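Local coordinates for glycosylation Associate Protein 2 (Streptococcus agalactiae serotype V, PDB 6OYC) that probably assists the glycosylation and accessory Sec export of serine-rich adhesins, acting in a complex with its partner proteins Gap1 and Gap3, at residues F30-P33 / D34-S37; D38-T41 / T42-Y46; D426-S429 / S430-E433; F439-S442 / I443-D447. All coordinates share one frame; numbering follows the deposited sequence.

Interaction 1. Residues F30-P33 / D34-S37; sequences FIKP and DQIS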
ATOM      1  N   PHE B  30      29.462  13.520   4.391  1.00 34.12           N
ATOM      2  CA  PHE B  30      30.407  12.542   3.872  1.00 36.28           C
ATOM      3  C   PHE B  30      31.444  12.176   4.919  1.00 39.51           C
ATOM      4  O   PHE B  30      32.054  13.066   5.519  1.00 38.32           O
ATOM      5  CB  PHE B  30      31.141  13.070   2.650  1.00 35.64           C
ATOM      6  CG  PHE B  30      32.182  12.132   2.154  1.00 37.37           C
ATOM      7  CD1 PHE B  30      31.815  10.965   1.493  1.00 37.29           C
ATOM      8  CD2 PHE B  30      33.531  12.387   2.374  1.00 33.80           C
ATOM      9  CE1 PHE B  30      32.782  10.074   1.042  1.00 39.00           C
ATOM     10  CE2 PHE B  30      34.498  11.515   1.922  1.00 36.93           C
ATOM     11  CZ  PHE B  30      34.127  10.349   1.255  1.00 38.61           C
ATOM     12  N   ILE B  31      31.669  10.873   5.109  1.00 37.61           N
ATOM     13  CA  ILE B  31      32.769  10.383   5.933  1.00 40.05           C
ATOM     14  C   ILE B  31      33.459   9.229   5.216  1.00 42.41           C
ATOM     15  O   ILE B  31      32.827   8.430   4.516  1.00 37.17           O
ATOM     16  CB  ILE B  31      32.319   9.926   7.339  1.00 38.09           C
ATOM     17  CG1 ILE B  31      31.229   8.864   7.243  1.00 37.91           C
ATOM     18  CG2 ILE B  31      31.858  11.105   8.177  1.00 37.94           C
ATOM     19  CD1 ILE B  31      30.789   8.330   8.596  1.00 36.96           C
ATOM     20  N   LYS B  32      34.776   9.151   5.400  1.00 45.05           N
ATOM     21  CA  LYS B  32      35.524   7.996   4.957  1.00 41.74           C
ATOM     22  C   LYS B  32      35.149   6.797   5.821  1.00 41.46           C
ATOM     23  O   LYS B  32      34.686   6.957   6.953  1.00 40.33           O
ATOM     24  CB  LYS B  32      37.026   8.274   5.027  1.00 44.09           C
ATOM     25  CG  LYS B  32      37.495   9.429   4.143  1.00 45.38           C
ATOM     26  CD  LYS B  32      37.661   8.987   2.691  1.00 46.96           C
ATOM     27  CE  LYS B  32      38.847   9.675   2.014  1.00 47.86           C
ATOM     28  NZ  LYS B  32      39.418   8.781   0.954  1.00 54.30           N
ATOM     29  N   PRO B  33      35.312   5.584   5.298  1.00 39.63           N
ATOM     30  CA  PRO B  33      34.925   4.399   6.076  1.00 39.59           C
ATOM     31  C   PRO B  33      35.650   4.281   7.404  1.00 46.82           C
ATOM     32  O   PRO B  33      35.087   3.739   8.361  1.00 48.30           O
ATOM     33  CB  PRO B  33      35.278   3.242   5.129  1.00 39.63           C
ATOM     34  CG  PRO B  33      35.193   3.835   3.768  1.00 39.45           C
ATOM     35  CD  PRO B  33      35.712   5.235   3.923  1.00 42.31           C
ATOM     36  N   ASP B  34      36.877   4.789   7.505  1.00 47.54           N
ATOM     37  CA  ASP B  34      37.607   4.801   8.769  1.00 44.99           C
ATOM     38  C   ASP B  34      37.142   5.894   9.722  1.00 47.77           C
ATOM     39  O   ASP B  34      37.717   6.026  10.806  1.00 49.39           O
ATOM     40  CB  ASP B  34      39.094   4.988   8.497  1.00 45.02           C
ATOM     41  CG  ASP B  34      39.347   6.160   7.571  1.00 57.48           C
ATOM     42  OD1 ASP B  34      39.318   7.318   8.050  1.00 52.51           O
ATOM     43  OD2 ASP B  34      39.510   5.925   6.346  1.00 67.15           O
ATOM     44  N   GLN B  35      36.140   6.696   9.356  1.00 46.90           N
ATOM     45  CA  GLN B  35      35.681   7.789  10.204  1.00 41.28           C
ATOM     46  C   GLN B  35      34.386   7.467  10.918  1.00 35.31           C
ATOM     47  O   GLN B  35      33.826   8.344  11.580  1.00 36.24           O
ATOM     48  CB  GLN B  35      35.491   9.064   9.384  1.00 41.79           C
ATOM     49  CG  GLN B  35      36.743   9.656   8.818  1.00 45.83           C
ATOM     50  CD  GLN B  35      36.452  10.946   8.088  1.00 50.45           C
ATOM     51  OE1 GLN B  35      35.924  10.942   6.971  1.00 51.06           O
ATOM     52  NE2 GLN B  35      36.767  12.062   8.725  1.00 57.14           N
ATOM     53  N   ILE B  36      33.895   6.236  10.795  1.00 37.44           N
ATOM     54  CA  ILE B  36      32.583   5.894  11.335  1.00 38.37           C
ATOM     55  C   ILE B  36      32.528   6.139  12.837  1.00 41.91           C
ATOM     56  O   ILE B  36      31.517   6.637  13.365  1.00 37.36           O
ATOM     57  CB  ILE B  36      32.242   4.439  10.987  1.00 35.23           C
ATOM     58  CG1 ILE B  36      31.999   4.332   9.489  1.00 34.73           C
ATOM     59  CG2 ILE B  36      31.010   3.985  11.763  1.00 35.60           C
ATOM     60  CD1 ILE B  36      31.624   2.934   9.042  1.00 39.66           C
ATOM     61  N   SER B  37      33.616   5.805  13.548  1.00 38.94           N
ATOM     62  CA  SER B  37      33.624   5.907  15.002  1.00 39.72           C
ATOM     63  C   SER B  37      33.480   7.359  15.450  1.00 37.24           C
ATOM     64  O   SER B  37      32.703   7.664  16.365  1.00 36.95           O
ATOM     65  CB  SER B  37      34.911   5.291  15.572  1.00 40.19           C
ATOM     66  OG  SER B  37      35.045   5.622  16.948  1.00 40.06           O
TER
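Gln35 reaches back to the backbone of Lys32 where the edge strand 26-31 of a parallel sheet turns into helix 36-52, a strand-to-helix connection closed by a type I beta turn. Pro33 and Asp34 take the two central positions of that turn. Proline suits the first because its ring already fixes phi near the required value (-59°), and the turn is closed by Gln35 N donating to Lys32 O over 2.8 Å. The tight part lies beside it. The extended Gln35 side chain carries its carbonyl onto Lys32 N, so two bonds, one from each backbone, tie the same pair of residues together. Ile31 and Ile36 pack on the inner side, with Ile31 CD1 4.3 Å from Ile36 CG1; both also touch Val11 of the neighbouring strand 6-11, which explains why branched apolar residues stand here.

The outer side is looser. Asp34 is exposed, its OD2 resting 3.7 Å from Lys32 CB, while the lysine chain bends away to form a salt bridge with Glu13. Lys32 NZ and Asp34 OD2 therefore stay 6.1 Å apart, where any attraction would probably be weak. Beside the turn, Gln35 OE1 receives Lys32 N at 2.6 Å through a lone pair in its carbonyl plane, the N-H pointing almost straight at it (165°).

Interaction 2. Residues D38-T41 / T42-Y46; sequences DFVT and TENNY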
ATOM      1  N   ASP B  38      34.231   8.268  14.823  1.00 35.92           N
ATOM      2  CA  ASP B  38      34.020   9.691  15.082  1.00 41.30           C
ATOM      3  C   ASP B  38      32.562  10.080  14.873  1.00 39.27           C
ATOM      4  O   ASP B  38      31.980  10.797  15.698  1.00 39.10           O
ATOM      5  CB  ASP B  38      34.924  10.542  14.194  1.00 42.29           C
ATOM      6  CG  ASP B  38      36.386  10.379  14.541  1.00 50.94           C
ATOM      7  OD1 ASP B  38      36.666   9.988  15.693  1.00 50.43           O
ATOM      8  OD2 ASP B  38      37.254  10.632  13.671  1.00 53.01           O
ATOM      9  N   PHE B  39      31.937   9.580  13.803  1.00 35.57           N
ATOM     10  CA  PHE B  39      30.538   9.921  13.572  1.00 32.00           C
ATOM     11  C   PHE B  39      29.660   9.454  14.731  1.00 32.26           C
ATOM     12  O   PHE B  39      28.794  10.201  15.202  1.00 34.63           O
ATOM     13  CB  PHE B  39      30.043   9.335  12.246  1.00 31.71           C
ATOM     14  CG  PHE B  39      28.576   9.555  12.022  1.00 33.50           C
ATOM     15  CD1 PHE B  39      28.113  10.756  11.500  1.00 30.94           C
ATOM     16  CD2 PHE B  39      27.657   8.594  12.403  1.00 31.32           C
ATOM     17  CE1 PHE B  39      26.757  10.973  11.316  1.00 34.18           C
ATOM     18  CE2 PHE B  39      26.286   8.809  12.226  1.00 35.92           C
ATOM     19  CZ  PHE B  39      25.839   9.997  11.689  1.00 33.60           C
ATOM     20  N   VAL B  40      29.852   8.216  15.200  1.00 31.97           N
ATOM     21  CA  VAL B  40      29.033   7.709  16.311  1.00 33.84           C
ATOM     22  C   VAL B  40      29.090   8.653  17.516  1.00 37.04           C
ATOM     23  O   VAL B  40      28.060   8.975  18.128  1.00 35.78           O
ATOM     24  CB  VAL B  40      29.479   6.291  16.709  1.00 33.28           C
ATOM     25  CG1 VAL B  40      28.657   5.806  17.886  1.00 31.21           C
ATOM     26  CG2 VAL B  40      29.366   5.338  15.527  1.00 35.13           C
ATOM     27  N   THR B  41      30.293   9.114  17.868  1.00 29.46           N
ATOM     28  CA  THR B  41      30.440  10.050  18.979  1.00 35.62           C
ATOM     29  C   THR B  41      29.756  11.380  18.677  1.00 36.98           C
ATOM     30  O   THR B  41      28.925  11.851  19.462  1.00 37.78           O
ATOM     31  CB  THR B  41      31.930  10.261  19.274  1.00 39.46           C
ATOM     32  OG1 THR B  41      32.499   9.038  19.761  1.00 38.17           O
ATOM     33  CG2 THR B  41      32.140  11.403  20.283  1.00 33.05           C
ATOM     34  N   THR B  42      30.090  12.002  17.541  1.00 37.46           N
ATOM     35  CA  THR B  42      29.488  13.290  17.186  1.00 36.67           C
ATOM     36  C   THR B  42      27.970  13.209  17.100  1.00 37.06           C
ATOM     37  O   THR B  42      27.263  14.085  17.613  1.00 41.90           O
ATOM     38  CB  THR B  42      30.048  13.792  15.864  1.00 36.63           C
ATOM     39  OG1 THR B  42      31.456  13.999  16.008  1.00 42.24           O
ATOM     40  CG2 THR B  42      29.415  15.116  15.518  1.00 54.37           C
ATOM     41  N   GLU B  43      27.444  12.170  16.464  1.00 36.24           N
ATOM     42  CA  GLU B  43      25.997  12.084  16.322  1.00 34.28           C
ATOM     43  C   GLU B  43      25.326  11.853  17.669  1.00 37.44           C
ATOM     44  O   GLU B  43      24.302  12.474  17.975  1.00 38.86           O
ATOM     45  CB  GLU B  43      25.634  10.983  15.329  1.00 33.00           C
ATOM     46  CG  GLU B  43      24.168  10.934  14.964  1.00 36.73           C
ATOM     47  CD  GLU B  43      23.654  12.198  14.237  1.00 39.96           C
ATOM     48  OE1 GLU B  43      24.461  13.024  13.758  1.00 38.56           O
ATOM     49  OE2 GLU B  43      22.422  12.343  14.133  1.00 40.39           O
ATOM     50  N   ASN B  44      25.885  10.968  18.489  1.00 32.25           N
ATOM     51  CA  ASN B  44      25.302  10.739  19.807  1.00 37.24           C
ATOM     52  C   ASN B  44      25.424  11.981  20.694  1.00 35.84           C
ATOM     53  O   ASN B  44      24.505  12.300  21.451  1.00 36.78           O
ATOM     54  CB  ASN B  44      25.958   9.517  20.465  1.00 36.55           C
ATOM     55  CG  ASN B  44      25.336   8.193  20.002  1.00 36.96           C
ATOM     56  OD1 ASN B  44      24.210   8.158  19.508  1.00 38.40           O
ATOM     57  ND2 ASN B  44      26.075   7.109  20.154  1.00 36.02           N
ATOM     58  N   ASN B  45      26.544  12.697  20.623  1.00 36.91           N
ATOM     59  CA  ASN B  45      26.607  13.980  21.310  1.00 41.25           C
ATOM     60  C   ASN B  45      25.463  14.876  20.849  1.00 45.53           C
ATOM     61  O   ASN B  45      24.687  15.384  21.670  1.00 44.00           O
ATOM     62  CB  ASN B  45      27.960  14.651  21.067  1.00 40.33           C
ATOM     63  CG  ASN B  45      29.052  14.095  21.960  1.00 47.89           C
ATOM     64  OD1 ASN B  45      28.774  13.350  22.906  1.00 53.04           O
ATOM     65  ND2 ASN B  45      30.307  14.442  21.661  1.00 47.14           N
ATOM     66  N   TYR B  46      25.311  15.027  19.526  1.00 40.06           N
ATOM     67  CA  TYR B  46      24.231  15.855  18.995  1.00 42.12           C
ATOM     68  C   TYR B  46      22.867  15.380  19.487  1.00 41.04           C
ATOM     69  O   TYR B  46      22.030  16.195  19.888  1.00 44.51           O
ATOM     70  CB  TYR B  46      24.283  15.876  17.463  1.00 42.98           C
ATOM     71  CG  TYR B  46      23.111  16.585  16.831  1.00 45.57           C
ATOM     72  CD1 TYR B  46      22.906  17.960  17.018  1.00 43.08           C
ATOM     73  CD2 TYR B  46      22.196  15.888  16.061  1.00 45.51           C
ATOM     74  CE1 TYR B  46      21.819  18.607  16.447  1.00 44.15           C
ATOM     75  CE2 TYR B  46      21.105  16.532  15.475  1.00 49.16           C
ATOM     76  CZ  TYR B  46      20.921  17.887  15.670  1.00 48.38           C
ATOM     77  OH  TYR B  46      19.834  18.506  15.089  1.00 47.66           O
TER
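Glu43 lies alongside Phe39, one helical turn earlier, and the two side chains run in the same direction. Glu43 CB sits over one face of the phenyl ring, 4.0 Å from the centroid of the Phe39 ring, a CH-pi contact displaced toward the rim. CG follows, 3.8 Å from Phe39 CZ, and with CG anti to the backbone N (chi1 -172°) the chain is directed along the ring. A bend at chi2 (63°) brings the carboxylate over, and it lies nearly parallel to the ring, the planes 7° apart. CD comes 4.0 Å from Phe39 CZ. At the tip, OE1 stands 3.9 Å from the same Phe39 CZ and turns its charge to Arg58, with which it forms a salt bridge. A glutamate suits this buried place because its methylenes cover an aromatic face while its acid end meets a cation. Phe39 in turn packs edge-to-face against Phe80.

The remaining pairs lie on other sides of the helix. Val40 CG1 and Asn44 ND2 are 3.7 Å apart, and on the exposed side Thr41 CG2 lies beside Asn45 ND2. Thr42 OG1, beside the backbone N, folds back on the preceding turn in a weak 3.3 Å bond to Asp38 O, and so shares that carbonyl with Thr42 N. The i to i+4 bonds are those of a regular alpha helix, with Phe39 and Glu43 on its buried side and Thr41, Thr42 and Asn45 exposed, here the connecting helix of a beta-alpha-beta crossover from strand 26-31 to strand 62-65.

Interaction 3. Residues D426-S429 / S430-E433; sequences DLTS and SSSE
Asp426 OD1 is gripped twice by Thr428, through its backbone N and its hydroxyl, and the hydroxyl of Ser431 approaches the same carboxylate. Thr428 N meets OD1 of Asp426 at 2.6 Å with a straight N-H (165°), nearly along the C-O bond; Thr428 OG1 comes in at the same length on the syn lone pair, the side of the other oxygen. Ser431 OG is 3.1 Å from Asp426 OD2 and as far from OD1, a weak link in which one proton may serve either oxygen.

Thr428 OG1 works in both directions. Set between its own backbone N and carbonyl carbon (chi1 58°), it donates to the aspartate and accepts Ser431 N at 3.1 Å, giving an acceptor to a first-turn N-H that has no preceding helical carbonyl to use. Thr428 O then begins the regular pattern, taking Ser432 N at 2.9 Å, and Ser429 O takes Glu433 N at 3.1 Å. Serines suit this start because their short hydroxyls can reach nearby polar partners: Ser431 OG the carboxylate of Asp426, and the buried Ser432 OG Gln420 and Gln403, tying the new turn to helix 416-424 and to helix 398-403. The negative carboxylate near the amino end of the helix would probably be favoured by the helix dipole. Altogether this is an Asx turn leading into a threonine N-cap, opening helix 429-444.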
ATOM      1  N   ASP B 426     -23.464  -8.699 -11.254  1.00 55.16           N
ATOM      2  CA  ASP B 426     -24.835  -8.206 -11.168  1.00 52.11           C
ATOM      3  C   ASP B 426     -25.285  -8.245  -9.716  1.00 52.94           C
ATOM      4  O   ASP B 426     -24.605  -8.787  -8.844  1.00 56.77           O
ATOM      5  CB  ASP B 426     -25.785  -9.013 -12.062  1.00 56.28           C
ATOM      6  CG  ASP B 426     -26.117 -10.372 -11.483  1.00 63.00           C
ATOM      7  OD1 ASP B 426     -26.888 -10.436 -10.493  1.00 60.33           O
ATOM      8  OD2 ASP B 426     -25.602 -11.376 -12.024  1.00 63.13           O
ATOM      9  N   LEU B 427     -26.462  -7.682  -9.469  1.00 51.89           N
ATOM     10  CA  LEU B 427     -26.952  -7.517  -8.112  1.00 54.09           C
ATOM     11  C   LEU B 427     -28.129  -8.429  -7.787  1.00 59.20           C
ATOM     12  O   LEU B 427     -28.886  -8.136  -6.854  1.00 59.68           O
ATOM     13  CB  LEU B 427     -27.340  -6.061  -7.873  1.00 56.96           C
ATOM     14  CG  LEU B 427     -26.147  -5.116  -7.874  1.00 57.36           C
ATOM     15  CD1 LEU B 427     -26.599  -3.755  -7.419  1.00 50.91           C
ATOM     16  CD2 LEU B 427     -25.009  -5.664  -6.985  1.00 54.27           C
ATOM     17  N   THR B 428     -28.307  -9.525  -8.522  1.00 54.81           N
ATOM     18  CA  THR B 428     -29.413 -10.412  -8.191  1.00 61.00           C
ATOM     19  C   THR B 428     -29.188 -11.029  -6.814  1.00 62.49           C
ATOM     20  O   THR B 428     -28.051 -11.177  -6.350  1.00 60.54           O
ATOM     21  CB  THR B 428     -29.590 -11.508  -9.250  1.00 59.84           C
ATOM     22  OG1 THR B 428     -28.388 -12.276  -9.378  1.00 59.27           O
ATOM     23  CG2 THR B 428     -29.942 -10.897 -10.602  1.00 61.56           C
ATOM     24  N   SER B 429     -30.296 -11.357  -6.141  1.00 63.16           N
ATOM     25  CA  SER B 429     -30.198 -12.070  -4.869  1.00 62.45           C
ATOM     26  C   SER B 429     -29.454 -13.395  -5.029  1.00 61.05           C
ATOM     27  O   SER B 429     -28.741 -13.826  -4.112  1.00 60.01           O
ATOM     28  CB  SER B 429     -31.596 -12.299  -4.292  1.00 62.15           C
ATOM     29  OG  SER B 429     -32.469 -12.790  -5.295  1.00 68.46           O
ATOM     30  N   SER B 430     -29.589 -14.045  -6.186  1.00 58.73           N
ATOM     31  CA  SER B 430     -28.793 -15.234  -6.463  1.00 58.79           C
ATOM     32  C   SER B 430     -27.299 -14.916  -6.421  1.00 62.84           C
ATOM     33  O   SER B 430     -26.520 -15.630  -5.781  1.00 62.77           O
ATOM     34  CB  SER B 430     -29.192 -15.814  -7.818  1.00 55.11           C
ATOM     35  OG  SER B 430     -28.184 -16.671  -8.325  1.00 67.05           O
ATOM     36  N   SER B 431     -26.881 -13.840  -7.097  1.00 64.02           N
ATOM     37  CA  SER B 431     -25.481 -13.425  -7.033  1.00 57.87           C
ATOM     38  C   SER B 431     -25.063 -13.110  -5.604  1.00 55.41           C
ATOM     39  O   SER B 431     -23.923 -13.385  -5.207  1.00 55.73           O
ATOM     40  CB  SER B 431     -25.249 -12.205  -7.930  1.00 57.70           C
ATOM     41  OG  SER B 431     -25.017 -12.585  -9.277  1.00 58.20           O
ATOM     42  N   SER B 432     -25.968 -12.532  -4.815  1.00 53.48           N
ATOM     43  CA  SER B 432     -25.622 -12.176  -3.442  1.00 56.07           C
ATOM     44  C   SER B 432     -25.231 -13.411  -2.629  1.00 60.04           C
ATOM     45  O   SER B 432     -24.222 -13.402  -1.910  1.00 54.85           O
ATOM     46  CB  SER B 432     -26.786 -11.433  -2.793  1.00 55.97           C
ATOM     47  OG  SER B 432     -26.745 -10.058  -3.116  1.00 56.03           O
ATOM     48  N   GLU B 433     -26.004 -14.496  -2.756  1.00 59.43           N
ATOM     49  CA  GLU B 433     -25.664 -15.720  -2.042  1.00 63.13           C
ATOM     50  C   GLU B 433     -24.392 -16.342  -2.609  1.00 62.47           C
ATOM     51  O   GLU B 433     -23.595 -16.935  -1.871  1.00 55.67           O
ATOM     52  CB  GLU B 433     -26.846 -16.702  -2.080  1.00 68.12           C
ATOM     53  CG  GLU B 433     -26.837 -17.721  -3.233  1.00 75.46           C
ATOM     54  CD  GLU B 433     -28.092 -18.594  -3.249  1.00 84.90           C
ATOM     55  OE1 GLU B 433     -28.930 -18.412  -2.340  1.00 89.88           O
ATOM     56  OE2 GLU B 433     -28.243 -19.449  -4.162  1.00 82.84           O
TER

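Interaction 4. Residues F439-S442 / I443-D447; sequences FWKS and IEEGD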
ATOM      1  N   PHE B 439     -16.803 -16.696  -0.083  1.00 47.35           N
ATOM      2  CA  PHE B 439     -15.970 -16.682   1.113  1.00 51.12           C
ATOM      3  C   PHE B 439     -15.822 -18.083   1.713  1.00 55.21           C
ATOM      4  O   PHE B 439     -14.700 -18.537   1.986  1.00 51.78           O
ATOM      5  CB  PHE B 439     -16.548 -15.708   2.143  1.00 46.06           C
ATOM      6  CG  PHE B 439     -15.806 -15.713   3.453  1.00 52.86           C
ATOM      7  CD1 PHE B 439     -14.675 -14.926   3.625  1.00 48.62           C
ATOM      8  CD2 PHE B 439     -16.223 -16.524   4.503  1.00 51.78           C
ATOM      9  CE1 PHE B 439     -13.985 -14.939   4.823  1.00 50.69           C
ATOM     10  CE2 PHE B 439     -15.538 -16.540   5.700  1.00 51.41           C
ATOM     11  CZ  PHE B 439     -14.419 -15.753   5.865  1.00 49.34           C
ATOM     12  N   TRP B 440     -16.940 -18.788   1.925  1.00 53.38           N
ATOM     13  CA  TRP B 440     -16.875 -20.052   2.663  1.00 56.86           C
ATOM     14  C   TRP B 440     -16.220 -21.172   1.867  1.00 57.04           C
ATOM     15  O   TRP B 440     -15.688 -22.101   2.478  1.00 57.48           O
ATOM     16  CB  TRP B 440     -18.268 -20.460   3.128  1.00 57.64           C
ATOM     17  CG  TRP B 440     -18.808 -19.448   4.019  1.00 53.18           C
ATOM     18  CD1 TRP B 440     -19.749 -18.524   3.712  1.00 53.82           C
ATOM     19  CD2 TRP B 440     -18.398 -19.183   5.366  1.00 52.36           C
ATOM     20  NE1 TRP B 440     -19.971 -17.703   4.792  1.00 56.64           N
ATOM     21  CE2 TRP B 440     -19.153 -18.089   5.821  1.00 52.77           C
ATOM     22  CE3 TRP B 440     -17.478 -19.770   6.235  1.00 56.13           C
ATOM     23  CZ2 TRP B 440     -19.018 -17.571   7.107  1.00 54.47           C
ATOM     24  CZ3 TRP B 440     -17.347 -19.250   7.514  1.00 51.04           C
ATOM     25  CH2 TRP B 440     -18.107 -18.165   7.935  1.00 53.68           C
ATOM     26  N   LYS B 441     -16.217 -21.087   0.530  1.00 57.06           N
ATOM     27  CA  LYS B 441     -15.538 -22.106  -0.254  1.00 58.00           C
ATOM     28  C   LYS B 441     -14.035 -22.075   0.009  1.00 56.90           C
ATOM     29  O   LYS B 441     -13.377 -23.118   0.036  1.00 55.39           O
ATOM     30  CB  LYS B 441     -15.843 -21.936  -1.745  1.00 58.65           C
ATOM     31  CG  LYS B 441     -14.724 -22.406  -2.679  1.00 66.02           C
ATOM     32  CD  LYS B 441     -14.889 -21.871  -4.098  1.00 65.74           C
ATOM     33  CE  LYS B 441     -13.735 -22.300  -4.985  1.00 68.11           C
ATOM     34  NZ  LYS B 441     -14.016 -23.577  -5.708  1.00 66.59           N
ATOM     35  N   SER B 442     -13.477 -20.885   0.200  1.00 58.91           N
ATOM     36  CA  SER B 442     -12.081 -20.792   0.610  1.00 56.68           C
ATOM     37  C   SER B 442     -11.883 -21.414   1.987  1.00 50.24           C
ATOM     38  O   SER B 442     -10.903 -22.125   2.229  1.00 48.51           O
ATOM     39  CB  SER B 442     -11.645 -19.323   0.606  1.00 53.38           C
ATOM     40  OG  SER B 442     -10.295 -19.178   0.996  1.00 51.66           O
ATOM     41  N   ILE B 443     -12.813 -21.144   2.900  1.00 54.06           N
ATOM     42  CA  ILE B 443     -12.751 -21.703   4.247  1.00 55.71           C
ATOM     43  C   ILE B 443     -12.828 -23.226   4.195  1.00 58.48           C
ATOM     44  O   ILE B 443     -11.902 -23.923   4.621  1.00 56.95           O
ATOM     45  CB  ILE B 443     -13.875 -21.116   5.118  1.00 58.19           C
ATOM     46  CG1 ILE B 443     -13.695 -19.600   5.261  1.00 56.83           C
ATOM     47  CG2 ILE B 443     -13.916 -21.808   6.463  1.00 59.45           C
ATOM     48  CD1 ILE B 443     -12.279 -19.175   5.559  1.00 51.97           C
ATOM     49  N   GLU B 444     -13.941 -23.758   3.674  1.00 56.03           N
ATOM     50  CA  GLU B 444     -14.091 -25.186   3.432  1.00 55.56           C
ATOM     51  C   GLU B 444     -12.825 -25.801   2.859  1.00 57.56           C
ATOM     52  O   GLU B 444     -12.225 -26.694   3.462  1.00 61.44           O
ATOM     53  CB  GLU B 444     -15.247 -25.445   2.467  1.00 59.12           C
ATOM     54  CG  GLU B 444     -16.618 -25.165   3.000  1.00 66.89           C
ATOM     55  CD  GLU B 444     -17.708 -25.399   1.968  1.00 75.31           C
ATOM     56  OE1 GLU B 444     -18.521 -24.474   1.724  1.00 76.24           O
ATOM     57  OE2 GLU B 444     -17.753 -26.515   1.401  1.00 80.73           O
ATOM     58  N   GLU B 445     -12.406 -25.334   1.685  1.00 56.42           N
ATOM     59  CA  GLU B 445     -11.269 -25.946   1.010  1.00 57.23           C
ATOM     60  C   GLU B 445      -9.938 -25.625   1.671  1.00 59.24           C
ATOM     61  O   GLU B 445      -8.899 -26.111   1.201  1.00 61.80           O
ATOM     62  CB  GLU B 445     -11.235 -25.505  -0.447  1.00 56.73           C
ATOM     63  CG  GLU B 445     -12.481 -25.858  -1.219  1.00 63.51           C
ATOM     64  CD  GLU B 445     -12.310 -25.614  -2.699  1.00 70.85           C
ATOM     65  OE1 GLU B 445     -12.291 -24.436  -3.111  1.00 66.62           O
ATOM     66  OE2 GLU B 445     -12.173 -26.604  -3.448  1.00 82.52           O
ATOM     67  N   GLY B 446      -9.934 -24.846   2.742  1.00 54.38           N
ATOM     68  CA  GLY B 446      -8.709 -24.372   3.351  1.00 59.68           C
ATOM     69  C   GLY B 446      -8.164 -25.296   4.419  1.00 59.50           C
ATOM     70  O   GLY B 446      -8.521 -26.474   4.510  1.00 60.51           O
ATOM     71  N   ASP B 447      -7.282 -24.740   5.246  1.00 58.42           N
ATOM     72  CA  ASP B 447      -6.624 -25.513   6.294  1.00 59.42           C
ATOM     73  C   ASP B 447      -6.269 -24.577   7.435  1.00 59.40           C
ATOM     74  O   ASP B 447      -5.324 -23.793   7.314  1.00 60.35           O
ATOM     75  CB  ASP B 447      -5.375 -26.211   5.767  1.00 60.22           C
ATOM     76  CG  ASP B 447      -4.735 -27.124   6.811  1.00 61.73           C
ATOM     77  OD1 ASP B 447      -5.119 -27.067   8.005  1.00 57.20           O
ATOM     78  OD2 ASP B 447      -3.838 -27.901   6.435  1.00 64.53           O
TER
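The last turn of helix 429-444 has i to i+4 backbone bonds from Glu444 N to Trp440 O at 2.7 Å and Glu445 N to Lys441 O at 2.9 Å, while that from Ile443 N to Phe439 O is long and weak, and Gly446 N closes a shorter turn on Ile443 O. Gly446 has no beta carbon to press on Ser442 O, which lies close to where one would stand. Ile443 carries the apolar part. Its CG1 sits in the corner formed by two aromatics, 3.6 Å from Phe439 CE2 and 3.9 Å from Trp440 CE3. CG1 lies beside the backbone N (chi1 -63°), facing back along the helix toward both rings, while CG2 also touches the indole. A branched aliphatic chain suits the angle between the rings, because Phe439 stands over the indole, its CD2 3.5 Å above the Trp440 ring plane near the centre.

On the solvent side Lys441 and Glu445 cross one turn apart. The extended lysine bends only at its end (chi4 92°), which brings NZ within 3.2 Å of Glu445 OE1 in a salt bridge. OE1 also lies against the lysine methylenes CG and CE.

Among buried residues, Trp440 NE1 bonds to Asn397 and Ser442 OG to Lys383 and the carbonyl of Tyr379; the exposed Glu444 bonds through OE1 to Tyr474 OH. Phe439 stacks on Phe396, meets Tyr375 edge-to-face and rests with Ile443 on helix 372-381, so the apolar side of this helix end covers that helix just ahead of strand 452-458.

Overall arrangement
Interactions 1 and 2 are successive parts of one strand-to-helix unit: interaction 1 starts helix 36-52, interaction 2 continues it, their centres 12 Å apart, and Ile31 CD1 packs on Phe39 CB at 3.9 Å. Interactions 3 and 4 likewise mark the start and end of helix 429-444, with centres about 20 Å apart and nearest atoms about 7 Å. The two pairs lie on opposite sides of the chain's centre; centres of interactions 1 and 4 are about 56 Å apart. Interaction 4 packs on helix 372-381, which follows a strand-to-helix turn resembling the nucleophile elbow of alpha/beta hydrolases, whereas interactions 1 and 2 belong to the separate parallel sheet.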